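Side-chain contact in serine-pyruvate aminotransferase (agxt) (Sulfolobus solfataricus, PDB 3ZRP), which probably transfers the amino group of serine to pyruvate, and perhaps that of alanine to glyoxylate, using pyridoxal 5'-phosphate as cofactor: residues A[65-70]-A[89-94]. Residues are numbered along the deposited sequence; the frame is centred on the assembly and turned at random.
Sequences SAMESV and GDRWEQ
Met67 lies along one face of the Trp92 indole, its side chain running over the fused rings from CB to CE. Met67 CE sits 3.7 Å from the centroid of the Trp92 five-membered ring and 12° off its normal, a CH-pi contact. Met67 SD stands above the Trp92 six-membered ring, 4.9 Å from its centroid, a Met-aromatic contact. Met67 CB reaches Trp92 CZ3 at 3.6 Å. The bend at the far end of the chain (chi3 80°) turns Met67 CE toward the five-membered ring and against Arg91 CG, 3.9 Å away. Val70 comes in at the rim instead: its CG2 lies near the indole plane, 4.1 Å from Trp92 CH2.

The contact joins helices 63-69 and 87-96 over the seven-stranded mixed sheet of the large domain of fold type I pyridoxal-phosphate enzymes; Leu184 touches Met67 and Trp92, and Val161 touches Val70 and Trp92. Met67 also touches the pyridoxal phosphate, so Trp92 backs a residue of the cofactor pocket. With Trp92 cut back to alanine, the Met67 thioether would lose its aromatic face, which is likely to open a gap between the helices and leave that chain free to turn beside the cofactor. The Arg91 chain runs on past the methyl and carries its guanidinium to the dimer interface, where NH1 hydrogen-bonds Thr64 OG1 and Phe241 O of the second subunit.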
ATOM      1  N   SER A  65      -1.869   7.079  -4.788  1.00 18.95           N
ATOM      2  CA  SER A  65      -0.467   7.167  -4.438  1.00 16.52           C
ATOM      3  C   SER A  65       0.309   7.312  -5.758  1.00 14.57           C
ATOM      4  O   SER A  65       1.218   8.130  -5.801  1.00 16.38           O
ATOM      5  CB  SER A  65       0.061   5.977  -3.652  1.00 16.11           C
ATOM      6  OG  SER A  65      -0.073   4.739  -4.314  1.00 19.15           O
ATOM      7  N   ALA A  66      -0.174   6.654  -6.799  1.00 19.83           N
ATOM      8  CA  ALA A  66       0.467   6.823  -8.130  1.00 18.23           C
ATOM      9  C   ALA A  66       0.343   8.286  -8.568  1.00 19.98           C
ATOM     10  O   ALA A  66       1.324   8.908  -8.969  1.00 20.64           O
ATOM     11  CB  ALA A  66      -0.130   5.893  -9.166  1.00 19.42           C
ATOM     12  N   MET A  67      -0.848   8.849  -8.476  1.00 20.15           N
ATOM     13  CA  MET A  67      -1.038  10.267  -8.847  1.00 22.31           C
ATOM     14  C   MET A  67      -0.092  11.185  -8.061  1.00 23.41           C
ATOM     15  O   MET A  67       0.609  12.013  -8.650  1.00 21.05           O
ATOM     16  CB  MET A  67      -2.499  10.701  -8.633  1.00 18.91           C
ATOM     17  CG  MET A  67      -3.532  10.057  -9.585  1.00 19.37           C
ATOM     18  SD  MET A  67      -5.227  10.265  -8.957  1.00 23.03           S
ATOM     19  CE  MET A  67      -5.603  11.977  -9.447  1.00 21.87           C
ATOM     20  N   GLU A  68      -0.056  11.040  -6.732  1.00 19.55           N
ATOM     21  CA  GLU A  68       0.795  11.889  -5.906  1.00 20.01           C
ATOM     22  C   GLU A  68       2.300  11.719  -6.206  1.00 21.93           C
ATOM     23  O   GLU A  68       3.073  12.698  -6.153  1.00 24.40           O
ATOM     24  CB  GLU A  68       0.478  11.661  -4.414  1.00 19.27           C
ATOM     25  CG  GLU A  68       1.287  12.561  -3.466  1.00 18.25           C
ATOM     26  CD  GLU A  68       0.657  12.643  -2.044  1.00 20.34           C
ATOM     27  OE1 GLU A  68      -0.319  11.910  -1.742  1.00 23.36           O
ATOM     28  OE2 GLU A  68       1.182  13.426  -1.250  1.00 21.77           O
ATOM     29  N   SER A  69       2.703  10.494  -6.543  1.00 22.09           N
ATOM     30  CA  SER A  69       4.087  10.212  -6.922  1.00 20.23           C
ATOM     31  C   SER A  69       4.583  11.054  -8.129  1.00 21.73           C
ATOM     32  O   SER A  69       5.781  11.172  -8.341  1.00 22.05           O
ATOM     33  CB  SER A  69       4.317   8.719  -7.139  1.00 19.38           C
ATOM     34  OG  SER A  69       3.945   8.286  -8.453  1.00 21.62           O
ATOM     35  N   VAL A  70       3.660  11.624  -8.908  1.00 22.63           N
ATOM     36  CA  VAL A  70       4.008  12.541 -10.021  1.00 20.77           C
ATOM     37  C   VAL A  70       4.725  13.803  -9.505  1.00 24.62           C
ATOM     38  O   VAL A  70       5.513  14.420 -10.219  1.00 23.78           O
ATOM     39  CB  VAL A  70       2.772  12.857 -10.905  1.00 24.74           C
ATOM     40  CG1 VAL A  70       3.078  13.963 -11.918  1.00 26.39           C
ATOM     41  CG2 VAL A  70       2.251  11.572 -11.603  1.00 27.09           C
ATOM     42  N   GLY A  89     -10.573  14.022 -11.582  1.00 21.78           N
ATOM     43  CA  GLY A  89      -9.828  15.199 -12.061  1.00 21.65           C
ATOM     44  C   GLY A  89      -9.546  16.160 -10.913  1.00 22.99           C
ATOM     45  O   GLY A  89      -8.427  16.649 -10.734  1.00 24.06           O
ATOM     46  N   ASP A  90     -10.566  16.413 -10.091  1.00 23.06           N
ATOM     47  CA  ASP A  90     -10.406  17.311  -8.968  1.00 25.12           C
ATOM     48  C   ASP A  90      -9.381  16.795  -7.957  1.00 24.70           C
ATOM     49  O   ASP A  90      -8.761  17.584  -7.246  1.00 25.20           O
ATOM     50  CB  ASP A  90     -11.761  17.551  -8.289  1.00 22.89           C
ATOM     51  CG  ASP A  90     -12.705  18.407  -9.156  1.00 28.38           C
ATOM     52  OD1 ASP A  90     -12.291  19.016 -10.168  1.00 24.43           O
ATOM     53  OD2 ASP A  90     -13.882  18.447  -8.841  1.00 27.35           O
ATOM     54  N   ARG A  91      -9.219  15.477  -7.878  1.00 23.10           N
ATOM     55  CA  ARG A  91      -8.221  14.908  -6.967  1.00 22.58           C
ATOM     56  C   ARG A  91      -6.791  15.372  -7.295  1.00 23.31           C
ATOM     57  O   ARG A  91      -5.980  15.547  -6.387  1.00 20.71           O
ATOM     58  CB  ARG A  91      -8.344  13.371  -6.869  1.00 21.75           C
ATOM     59  CG  ARG A  91      -7.270  12.668  -6.036  1.00 22.71           C
ATOM     60  CD  ARG A  91      -7.727  11.265  -5.619  1.00 24.27           C
ATOM     61  NE  ARG A  91      -8.849  11.435  -4.683  1.00 26.62           N
ATOM     62  CZ  ARG A  91      -9.314  10.514  -3.850  1.00 30.92           C
ATOM     63  NH1 ARG A  91      -8.761   9.308  -3.779  1.00 29.00           N
ATOM     64  NH2 ARG A  91     -10.325  10.821  -3.048  1.00 25.44           N
ATOM     65  N   TRP A  92      -6.462  15.557  -8.572  1.00 20.82           N
ATOM     66  CA  TRP A  92      -5.175  16.136  -8.905  1.00 23.65           C
ATOM     67  C   TRP A  92      -4.970  17.479  -8.158  1.00 24.09           C
ATOM     68  O   TRP A  92      -3.912  17.711  -7.564  1.00 24.89           O
ATOM     69  CB  TRP A  92      -5.061  16.411 -10.411  1.00 22.82           C
ATOM     70  CG  TRP A  92      -4.817  15.255 -11.333  1.00 26.86           C
ATOM     71  CD1 TRP A  92      -5.639  14.850 -12.341  1.00 24.01           C
ATOM     72  CD2 TRP A  92      -3.661  14.405 -11.388  1.00 22.18           C
ATOM     73  NE1 TRP A  92      -5.080  13.789 -13.009  1.00 23.70           N
ATOM     74  CE2 TRP A  92      -3.869  13.489 -12.433  1.00 25.21           C
ATOM     75  CE3 TRP A  92      -2.482  14.312 -10.627  1.00 24.05           C
ATOM     76  CZ2 TRP A  92      -2.923  12.514 -12.781  1.00 25.25           C
ATOM     77  CZ3 TRP A  92      -1.540  13.331 -10.953  1.00 26.15           C
ATOM     78  CH2 TRP A  92      -1.771  12.435 -12.019  1.00 25.88           C
ATOM     79  N   GLU A  93      -5.978  18.347  -8.199  1.00 24.12           N
ATOM     80  CA  GLU A  93      -5.940  19.637  -7.488  1.00 24.15           C
ATOM     81  C   GLU A  93      -5.800  19.466  -5.957  1.00 26.13           C
ATOM     82  O   GLU A  93      -5.002  20.176  -5.323  1.00 25.42           O
ATOM     83  CB  GLU A  93      -7.184  20.498  -7.817  1.00 25.31           C
ATOM     84  CG  GLU A  93      -7.123  21.889  -7.222  1.00 29.37           C
ATOM     85  CD  GLU A  93      -8.345  22.738  -7.462  1.00 33.66           C
ATOM     86  OE1 GLU A  93      -9.482  22.211  -7.481  1.00 32.20           O
ATOM     87  OE2 GLU A  93      -8.153  23.964  -7.617  1.00 34.19           O
ATOM     88  N   GLN A  94      -6.558  18.530  -5.385  1.00 27.70           N
ATOM     89  CA  GLN A  94      -6.476  18.248  -3.929  1.00 26.93           C
ATOM     90  C   GLN A  94      -5.067  17.792  -3.513  1.00 26.94           C
ATOM     91  O   GLN A  94      -4.535  18.269  -2.487  1.00 24.41           O
ATOM     92  CB  GLN A  94      -7.561  17.261  -3.476  1.00 30.87           C
ATOM     93  CG  GLN A  94      -8.981  17.838  -3.638  1.00 32.67           C
ATOM     94  CD  GLN A  94      -9.153  19.125  -2.864  1.00 42.61           C
ATOM     95  OE1 GLN A  94      -9.319  20.215  -3.444  1.00 47.58           O
ATOM     96  NE2 GLN A  94      -9.060  19.022  -1.535  1.00 44.81           N
TER